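Local coordinates for UPF0249 protein EF_3048 (Enterococcus faecalis, PDB 2I5I) that probably catalyses the magnesium-dependent removal of acetyl groups from acetylated carbohydrates, a step in the breakdown of oligosaccharides, at residues L7-D12 / R30-S35; V143-A148 / E169-V174; A216-I221 / Y228-I233. All coordinates share one frame; numbering follows the deposited sequence. Where two conformers were deposited one is given.

How the contacts relate
The three contacts follow one another along the chain, each closing before the next opens. Contact 1 joins strand 6-11 of the parallel sheet to the approach of its neighbour, strand 35-38. Contact 2 lies about 24 Å from it, centre to centre, where helix 138-151 meets the loop leading to strand 179-181. Contact 3, at the starts of helices 220-225 and 231-239, is centred about 17 Å from contact 1. Contacts 2 and 3, with centres about 33 Å apart, lie on opposite sides of the chain's centre. Contact 3 lies closest to the predicted magnesium site, the Arg232 side chain being about 6 Å from that of His130. It meets the second subunit broadly and contact 1 through Arg30, whereas no other chain touches contact 2.

Contact 1: L7-D12 / R30-S35; sequences LIINAD and RGVVTS
Ile9 and Asn10, on strand 6-11, receive the chain of 30-35 at the return of a right-handed beta-alpha-beta crossover: helix 18-29 has ended, and strand 35-38 is about to run parallel to 6-11. The tight end is the bridge between Asn10 and Ser35. Ile9 O is gripped by two amides, Thr34 N at 2.9 Å in the carbonyl plane and Ser35 N, more bent, at 3.2 Å. Ala11 N then returns a nearly straight bond to Ser35 O, 2.9 Å long with 167° at the hydrogen. Beside this bridge the Ile9 side chain packs against Val32 and Val33. Its CG1 lies anti to the carbonyl carbon (chi1 -54°), and the extended chain carries CD1 to 3.7 Å from Val32 CG2. Val33 CG1 closes on Ala11 CB at 3.9 Å, so the apolar row continues along the strand, while Leu255 of strand 254-256 covers Ile9 and Val32. Toward Arg30 the packing gives out: Gly31 and Arg30, earlier in the loop, are partly exposed and do not touch 7-12; Arg30 forms salt bridges with Glu26 and with Glu47 of the second subunit. Back at the buried end, Asn10 uses both ends of its amide: ND2 makes a weak bond to Asp12 OD1, and OD1 accepts the hydroxyl of Ser35 OG at 2.7 Å.

Contact 2: V143-A148 / E169-V174; sequences VALALA and ELYQDV
Leu145 projects from helix 138-151 against a loop that includes a type II' beta turn, Tyr171 to Val174, on the way to strand 179-181. This is helix-to-loop packing at the periphery of the fold, away from the predicted metal site, and no hydrogen bond joins the two segments. Leu145 divides its two methyls between the partners. CD2 stands over one face of the Tyr171 ring as a CH-pi contact, 3.9 Å from the centroid and 17° off the ring normal, displaced toward the CG and CD2 rim. The leucine and tyrosine side chains cross at about a right angle, and CD2 is the methyl that meets the ring. That same CD2 also touches Val174 CB at 3.7 Å, so it meets the aromatic face and, on an adjacent side, the valine. The other methyl, CD1, turns to Leu170, whose CB lies 3.9 Å away; here too the side chains are nearly perpendicular. The leucine's CG is anti to its carbonyl carbon, with chi1 at -71°, and chi2 of 153° directs CD2 at the ring and CD1 at Leu170. Tyr171 is fixed at its far end, where OH is hydrogen-bonded to Arg156 O and Ala158 N. Arg149, one residue past the helical segment, bonds to Leu170 O and forms a salt bridge with Asp173, tying the loop to the helix by its polar atoms. Leu155 backs both Leu145 and Val174. One helical turn on from Leu145, Ala148 presents only its CB, and the isopropyl group of Val174 settles over it: CG1 comes to 3.6 Å and CG2 to 3.9 Å.

Contact 3: A216-I221 / Y228-I233; sequences AFIDTI and YCMPRI
Two successive helix starts meet beside the predicted magnesium site: the chain 216-221 leads into helix 220-225, and 228-233 enters helix 231-239. Ile218 is the apolar centre, pointing at the second segment and sharing its branches among three residues. Its CD1 reaches Ile233 CG2 at 3.6 Å, the two side chains crossing at about a right angle. CG1 meets the selenium of Met230, a selenomethionine here, at 3.9 Å; this chain bends at both chi2 and chi3, bringing SE back over the isoleucine although its CB points away. CG2, the branch anti to the backbone N of Ile218, takes Cys229 SG at the same distance. The polar link between the segments is slight: Ala216 N makes a weak, long bond to Arg232 O. Ala216 CB instead lies along the aliphatic part of Arg232, 3.6 Å from its CD. The Arg232 chain is extended from CG to NE and carries its guanidinium away from the first segment. NE donates to Tyr228 O at 2.9 Å, with 170° at the hydrogen and the acceptor nearly in the guanidinium plane, which fixes the turn of the group. NH1 forms a salt bridge with Asp13, one of three residues, with His64 and His130, whose donor atoms face a vacant point that may be the metal site. Asp219 is the N-cap of helix 220-225, its OD1 accepting from Leu222 N, while Phe217 packs on Phe217 of the second subunit. The contact thus links residues at the subunit interface to an arginine that probably lies in the second shell of an Asp-His-His metal centre, as in the YdjC deacetylase family.

Contact 1: L7-D12 / R30-S35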
loop_
_atom_site.group_PDB
_atom_site.type_symbol
_atom_site.label_atom_id
_atom_site.label_comp_id
_atom_site.label_asym_id
_atom_site.label_seq_id
_atom_site.Cartn_x
_atom_site.Cartn_y
_atom_site.Cartn_z
ATOM N N LEU A 7 8.503 -19.969 -22.191
ATOM C CA LEU A 7 7.959 -20.958 -21.289
ATOM C C LEU A 7 7.071 -20.296 -20.220
ATOM O O LEU A 7 7.548 -19.504 -19.431
ATOM C CB LEU A 7 9.056 -21.748 -20.579
ATOM C CG LEU A 7 8.566 -22.773 -19.563
ATOM C CD1 LEU A 7 7.666 -23.818 -20.213
ATOM C CD2 LEU A 7 9.719 -23.500 -18.868
ATOM N N ILE A 8 5.802 -20.634 -20.281
ATOM C CA ILE A 8 4.785 -20.255 -19.328
ATOM C C ILE A 8 4.677 -21.417 -18.344
ATOM O O ILE A 8 4.429 -22.563 -18.725
ATOM C CB ILE A 8 3.456 -19.989 -20.041
ATOM C CG1 ILE A 8 3.514 -18.892 -21.096
ATOM C CG2 ILE A 8 2.367 -19.724 -19.013
ATOM C CD1 ILE A 8 2.269 -18.832 -21.950
ATOM N N ILE A 9 4.901 -21.153 -17.078
ATOM C CA ILE A 9 4.761 -22.054 -15.945
ATOM C C ILE A 9 3.579 -21.527 -15.148
ATOM O O ILE A 9 3.612 -20.480 -14.519
ATOM C CB ILE A 9 6.043 -22.150 -15.101
ATOM C CG1 ILE A 9 7.231 -22.513 -15.972
ATOM C CG2 ILE A 9 5.894 -23.128 -13.949
ATOM C CD1 ILE A 9 8.556 -22.666 -15.281
ATOM N N ASN A 10 2.484 -22.278 -15.281
ATOM C CA ASN A 10 1.200 -21.790 -14.789
ATOM C C ASN A 10 0.728 -22.704 -13.673
ATOM O O ASN A 10 0.584 -23.912 -13.848
ATOM C CB ASN A 10 0.125 -21.728 -15.889
ATOM C CG ASN A 10 -1.181 -21.148 -15.373
ATOM O OD1 ASN A 10 -1.478 -19.957 -15.537
ATOM N ND2 ASN A 10 -1.961 -22.010 -14.758
ATOM N N ALA A 11 0.463 -22.073 -12.534
ATOM C CA ALA A 11 -0.085 -22.785 -11.387
ATOM C C ALA A 11 -1.598 -22.826 -11.477
ATOM O O ALA A 11 -2.253 -21.782 -11.476
ATOM C CB ALA A 11 0.338 -22.102 -10.087
ATOM N N ASP A 12 -2.186 -24.010 -11.555
ATOM C CA ASP A 12 -3.636 -24.108 -11.547
ATOM C C ASP A 12 -4.204 -23.969 -10.129
ATOM O O ASP A 12 -3.520 -24.271 -9.141
ATOM C CB ASP A 12 -4.048 -25.444 -12.179
ATOM C CG ASP A 12 -3.666 -25.550 -13.644
ATOM O OD1 ASP A 12 -3.013 -24.632 -14.183
ATOM O OD2 ASP A 12 -4.025 -26.576 -14.268
ATOM N N ARG A 30 9.388 -16.705 -4.999
ATOM C CA ARG A 30 10.642 -17.363 -4.714
ATOM C C ARG A 30 11.060 -18.368 -5.778
ATOM O O ARG A 30 12.103 -19.004 -5.687
ATOM C CB ARG A 30 10.545 -18.130 -3.367
ATOM C CG ARG A 30 11.906 -18.205 -2.677
ATOM C CD ARG A 30 11.893 -19.130 -1.460
ATOM N NE ARG A 30 11.018 -18.572 -0.436
ATOM C CZ ARG A 30 11.325 -17.586 0.397
ATOM N NH1 ARG A 30 12.508 -16.998 0.384
ATOM N NH2 ARG A 30 10.425 -17.171 1.284
ATOM N N GLY A 31 10.234 -18.583 -6.804
ATOM C CA GLY A 31 10.422 -19.716 -7.695
ATOM C C GLY A 31 10.132 -19.350 -9.146
ATOM O O GLY A 31 10.171 -18.182 -9.508
ATOM N N VAL A 32 9.818 -20.345 -9.980
ATOM C CA VAL A 32 9.718 -20.035 -11.414
ATOM C C VAL A 32 8.299 -19.978 -11.957
ATOM O O VAL A 32 8.113 -19.836 -13.178
ATOM C CB VAL A 32 10.569 -21.055 -12.213
ATOM C CG1 VAL A 32 12.049 -20.864 -11.885
ATOM C CG2 VAL A 32 10.126 -22.475 -11.938
ATOM N N VAL A 33 7.265 -20.040 -11.131
ATOM C CA VAL A 33 5.880 -19.883 -11.570
ATOM C C VAL A 33 5.673 -18.462 -12.086
ATOM O O VAL A 33 5.946 -17.471 -11.398
ATOM C CB VAL A 33 4.858 -20.195 -10.464
ATOM C CG1 VAL A 33 3.448 -19.821 -10.900
ATOM C CG2 VAL A 33 4.953 -21.663 -10.064
ATOM N N THR A 34 5.203 -18.327 -13.328
ATOM C CA THR A 34 5.051 -16.992 -13.905
ATOM C C THR A 34 3.612 -16.562 -14.085
ATOM O O THR A 34 3.314 -15.387 -14.378
ATOM C CB THR A 34 5.727 -16.928 -15.305
ATOM O OG1 THR A 34 4.863 -17.676 -16.174
ATOM C CG2 THR A 34 7.082 -17.593 -15.339
ATOM N N SER A 35 2.696 -17.491 -13.901
ATOM C CA SER A 35 1.276 -17.327 -14.132
ATOM C C SER A 35 0.454 -18.246 -13.247
ATOM O O SER A 35 0.988 -19.259 -12.766
ATOM C CB SER A 35 1.035 -17.648 -15.612
ATOM O OG SER A 35 -0.333 -17.565 -15.948
#

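Contact 2: V143-A148 / E169-V174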
loop_
_atom_site.group_PDB
_atom_site.type_symbol
_atom_site.label_atom_id
_atom_site.label_comp_id
_atom_site.label_asym_id
_atom_site.label_seq_id
_atom_site.Cartn_x
_atom_site.Cartn_y
_atom_site.Cartn_z
ATOM N N VAL A 143 -16.848 -24.729 -27.125
ATOM C CA VAL A 143 -17.500 -23.742 -26.282
ATOM C C VAL A 143 -16.452 -22.803 -25.676
ATOM O O VAL A 143 -16.752 -21.607 -25.617
ATOM C CB VAL A 143 -18.308 -24.401 -25.162
ATOM C CG1 VAL A 143 -18.802 -23.358 -24.162
ATOM C CG2 VAL A 143 -19.510 -25.152 -25.726
ATOM N N ALA A 144 -15.324 -23.389 -25.280
ATOM C CA ALA A 144 -14.212 -22.584 -24.790
ATOM C C ALA A 144 -13.719 -21.631 -25.872
ATOM O O ALA A 144 -13.461 -20.460 -25.593
ATOM C CB ALA A 144 -13.069 -23.440 -24.274
ATOM N N LEU A 145 -13.547 -22.096 -27.104
ATOM C CA LEU A 145 -13.030 -21.241 -28.167
ATOM C C LEU A 145 -13.990 -20.118 -28.490
ATOM O O LEU A 145 -13.608 -18.970 -28.758
ATOM C CB LEU A 145 -12.734 -22.049 -29.442
ATOM C CG LEU A 145 -11.509 -22.975 -29.286
ATOM C CD1 LEU A 145 -11.645 -24.171 -30.216
ATOM C CD2 LEU A 145 -10.225 -22.209 -29.502
ATOM N N ALA A 146 -15.295 -20.421 -28.432
ATOM C CA ALA A 146 -16.293 -19.389 -28.670
ATOM C C ALA A 146 -16.171 -18.276 -27.624
ATOM O O ALA A 146 -16.270 -17.101 -27.971
ATOM C CB ALA A 146 -17.698 -19.966 -28.688
ATOM N N LEU A 147 -15.944 -18.624 -26.354
ATOM C CA LEU A 147 -15.806 -17.559 -25.334
ATOM C C LEU A 147 -14.459 -16.854 -25.442
ATOM O O LEU A 147 -14.304 -15.658 -25.136
ATOM C CB LEU A 147 -16.073 -18.189 -23.968
ATOM C CG LEU A 147 -17.548 -18.547 -23.698
ATOM C CD1 LEU A 147 -17.686 -19.645 -22.660
ATOM C CD2 LEU A 147 -18.296 -17.292 -23.311
ATOM N N ALA A 148 -13.435 -17.542 -25.908
ATOM C CA ALA A 148 -12.123 -16.964 -26.168
ATOM C C ALA A 148 -12.260 -15.852 -27.213
ATOM O O ALA A 148 -11.675 -14.776 -27.080
ATOM C CB ALA A 148 -11.109 -17.988 -26.637
ATOM N N GLU A 169 -6.223 -27.649 -34.611
ATOM C CA GLU A 169 -6.618 -27.049 -35.903
ATOM C C GLU A 169 -7.867 -26.187 -35.745
ATOM O O GLU A 169 -8.232 -25.414 -36.637
ATOM C CB GLU A 169 -6.783 -28.082 -36.995
ATOM C CG GLU A 169 -7.480 -29.399 -36.748
ATOM C CD GLU A 169 -7.025 -30.433 -37.754
ATOM O OE1 GLU A 169 -5.800 -30.563 -37.956
ATOM O OE2 GLU A 169 -7.890 -31.117 -38.345
ATOM N N LEU A 170 -8.589 -26.314 -34.641
ATOM C CA LEU A 170 -9.786 -25.562 -34.388
ATOM C C LEU A 170 -9.542 -24.190 -33.779
ATOM O O LEU A 170 -10.482 -23.398 -33.729
ATOM C CB LEU A 170 -10.718 -26.289 -33.403
ATOM C CG LEU A 170 -10.810 -27.807 -33.638
ATOM C CD1 LEU A 170 -11.682 -28.454 -32.581
ATOM C CD2 LEU A 170 -11.304 -28.068 -35.055
ATOM N N TYR A 171 -8.316 -23.964 -33.312
ATOM C CA TYR A 171 -8.066 -22.709 -32.597
ATOM C C TYR A 171 -8.086 -21.495 -33.516
ATOM O O TYR A 171 -8.739 -20.497 -33.218
ATOM C CB TYR A 171 -6.711 -22.777 -31.868
ATOM C CG TYR A 171 -6.774 -23.478 -30.518
ATOM C CD1 TYR A 171 -7.100 -24.821 -30.431
ATOM C CD2 TYR A 171 -6.509 -22.769 -29.348
ATOM C CE1 TYR A 171 -7.164 -25.464 -29.208
ATOM C CE2 TYR A 171 -6.566 -23.398 -28.112
ATOM C CZ TYR A 171 -6.891 -24.734 -28.058
ATOM O OH TYR A 171 -6.959 -25.397 -26.862
ATOM N N GLN A 172 -7.340 -21.571 -34.616
ATOM C CA GLN A 172 -7.355 -20.527 -35.646
ATOM C C GLN A 172 -6.944 -19.163 -35.120
ATOM O O GLN A 172 -5.739 -18.976 -34.901
ATOM C CB GLN A 172 -8.754 -20.532 -36.288
ATOM C CG GLN A 172 -8.887 -21.765 -37.173
ATOM C CD GLN A 172 -10.287 -22.184 -37.538
ATOM O OE1 GLN A 172 -11.264 -21.445 -37.500
ATOM N NE2 GLN A 172 -10.385 -23.459 -37.926
ATOM N N ASP A 173 -7.880 -18.250 -34.948
ATOM C CA ASP A 173 -7.640 -16.911 -34.451
ATOM C C ASP A 173 -7.347 -16.884 -32.945
ATOM O O ASP A 173 -6.755 -15.907 -32.466
ATOM C CB ASP A 173 -8.838 -16.009 -34.730
ATOM C CG ASP A 173 -10.165 -16.536 -34.223
ATOM O OD1 ASP A 173 -10.330 -17.748 -34.005
ATOM O OD2 ASP A 173 -11.094 -15.716 -34.044
ATOM N N VAL A 174 -7.779 -17.909 -32.238
ATOM C CA VAL A 174 -7.534 -18.009 -30.794
ATOM C C VAL A 174 -6.120 -18.501 -30.491
ATOM O O VAL A 174 -5.708 -19.636 -30.725
ATOM C CB VAL A 174 -8.545 -18.928 -30.103
ATOM C CG1 VAL A 174 -8.245 -19.010 -28.607
ATOM C CG2 VAL A 174 -9.978 -18.459 -30.302
#

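Contact 3: A216-I221 / Y228-I233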
loop_
_atom_site.group_PDB
_atom_site.type_symbol
_atom_site.label_atom_id
_atom_site.label_comp_id
_atom_site.label_asym_id
_atom_site.label_seq_id
_atom_site.Cartn_x
_atom_site.Cartn_y
_atom_site.Cartn_z
ATOM N N ALA A 216 0.908 -25.581 -3.725
ATOM C CA ALA A 216 0.067 -25.165 -2.627
ATOM C C ALA A 216 0.803 -25.401 -1.302
ATOM O O ALA A 216 1.705 -26.223 -1.275
ATOM C CB ALA A 216 -1.244 -25.922 -2.573
ATOM N N PHE A 217 0.378 -24.655 -0.294
ATOM C CA PHE A 217 0.540 -25.017 1.095
ATOM C C PHE A 217 -0.706 -25.825 1.447
ATOM O O PHE A 217 -1.727 -25.707 0.767
ATOM C CB PHE A 217 0.711 -23.816 2.019
ATOM C CG PHE A 217 1.920 -22.951 1.726
ATOM C CD1 PHE A 217 3.116 -23.431 1.221
ATOM C CD2 PHE A 217 1.879 -21.579 1.969
ATOM C CE1 PHE A 217 4.200 -22.577 1.014
ATOM C CE2 PHE A 217 2.923 -20.716 1.754
ATOM C CZ PHE A 217 4.099 -21.226 1.242
ATOM N N ILE A 218 -0.634 -26.620 2.494
ATOM C CA ILE A 218 -1.783 -27.419 2.919
ATOM C C ILE A 218 -2.552 -26.725 4.046
ATOM O O ILE A 218 -1.935 -26.282 5.028
ATOM C CB ILE A 218 -1.381 -28.829 3.385
ATOM C CG1 ILE A 218 -0.553 -29.652 2.405
ATOM C CG2 ILE A 218 -2.625 -29.625 3.761
ATOM C CD1 ILE A 218 -0.808 -29.363 0.949
ATOM N N ASP A 219 -3.866 -26.667 3.871
ATOM C CA ASP A 219 -4.816 -26.268 4.913
ATOM C C ASP A 219 -5.870 -27.370 5.005
ATOM O O ASP A 219 -5.897 -28.312 4.201
ATOM C CB ASP A 219 -5.445 -24.909 4.741
ATOM C CG ASP A 219 -6.096 -24.533 3.426
ATOM O OD1 ASP A 219 -6.219 -25.349 2.484
ATOM O OD2 ASP A 219 -6.487 -23.351 3.301
ATOM N N THR A 220 -6.727 -27.317 6.011
ATOM C CA THR A 220 -7.752 -28.361 6.069
ATOM C C THR A 220 -8.711 -28.214 4.887
ATOM O O THR A 220 -9.268 -29.209 4.448
ATOM C CB THR A 220 -8.580 -28.307 7.359
ATOM O OG1 THR A 220 -9.139 -26.990 7.490
ATOM C CG2 THR A 220 -7.705 -28.523 8.583
ATOM N N ILE A 221 -8.897 -26.982 4.420
ATOM C CA ILE A 221 -9.839 -26.777 3.309
ATOM C C ILE A 221 -9.345 -27.574 2.108
ATOM O O ILE A 221 -10.114 -28.309 1.493
ATOM C CB ILE A 221 -10.045 -25.301 2.982
ATOM C CG1 ILE A 221 -10.473 -24.478 4.211
ATOM C CG2 ILE A 221 -11.051 -25.076 1.865
ATOM C CD1 ILE A 221 -9.747 -23.159 4.233
ATOM N N TYR A 228 -5.823 -34.611 -4.540
ATOM C CA TYR A 228 -4.439 -34.249 -4.813
ATOM C C TYR A 228 -4.015 -33.182 -3.801
ATOM O O TYR A 228 -4.254 -31.991 -4.002
ATOM C CB TYR A 228 -4.220 -33.718 -6.232
ATOM C CG TYR A 228 -2.770 -33.622 -6.665
ATOM C CD1 TYR A 228 -1.915 -34.714 -6.618
ATOM C CD2 TYR A 228 -2.212 -32.438 -7.135
ATOM C CE1 TYR A 228 -0.583 -34.645 -7.009
ATOM C CE2 TYR A 228 -0.892 -32.349 -7.532
ATOM C CZ TYR A 228 -0.072 -33.454 -7.474
ATOM O OH TYR A 228 1.245 -33.379 -7.856
ATOM N N CYS A 229 -3.406 -33.640 -2.721
ATOM C CA CYS A 229 -3.160 -32.734 -1.590
ATOM C C CYS A 229 -1.694 -32.652 -1.223
ATOM O O CYS A 229 -0.985 -31.710 -1.586
ATOM C CB CYS A 229 -4.014 -33.225 -0.416
ATOM S SG CYS A 229 -3.961 -32.145 1.036
HETATM N N MSE A 230 -1.158 -33.649 -0.508
HETATM C CA MSE A 230 0.215 -33.554 -0.017
HETATM C C MSE A 230 1.253 -33.366 -1.107
HETATM O O MSE A 230 2.248 -32.667 -0.803
HETATM C CB MSE A 230 0.532 -34.783 0.837
HETATM C CG MSE A 230 -0.156 -34.911 2.177
HETATM SE SE MSE A 230 -0.321 -33.469 3.251
HETATM C CE MSE A 230 1.385 -33.177 3.729
ATOM N N PRO A 231 1.202 -33.872 -2.327
ATOM C CA PRO A 231 2.299 -33.587 -3.270
ATOM C C PRO A 231 2.430 -32.111 -3.657
ATOM O O PRO A 231 3.482 -31.665 -4.123
ATOM C CB PRO A 231 1.908 -34.377 -4.527
ATOM C CG PRO A 231 1.000 -35.452 -4.005
ATOM C CD PRO A 231 0.185 -34.737 -2.952
ATOM N N ARG A 232 1.373 -31.344 -3.436
ATOM C CA ARG A 232 1.433 -29.939 -3.855
ATOM C C ARG A 232 2.523 -29.195 -3.094
ATOM O O ARG A 232 3.112 -28.239 -3.602
ATOM C CB ARG A 232 0.094 -29.258 -3.669
ATOM C CG ARG A 232 -1.124 -29.882 -4.322
ATOM C CD ARG A 232 -2.191 -28.795 -4.533
ATOM N NE ARG A 232 -3.413 -29.410 -5.018
ATOM C CZ ARG A 232 -4.319 -28.930 -5.835
ATOM N NH1 ARG A 232 -4.252 -27.730 -6.365
ATOM N NH2 ARG A 232 -5.357 -29.705 -6.130
ATOM N N ILE A 233 2.847 -29.625 -1.856
ATOM C CA ILE A 233 3.945 -28.913 -1.191
ATOM C C ILE A 233 5.277 -29.263 -1.822
ATOM O O ILE A 233 6.196 -28.429 -1.851
ATOM C CB ILE A 233 3.964 -29.182 0.326
ATOM C CG1 ILE A 233 4.101 -30.641 0.783
ATOM C CG2 ILE A 233 2.726 -28.577 0.987
ATOM C CD1 ILE A 233 4.480 -30.713 2.264
#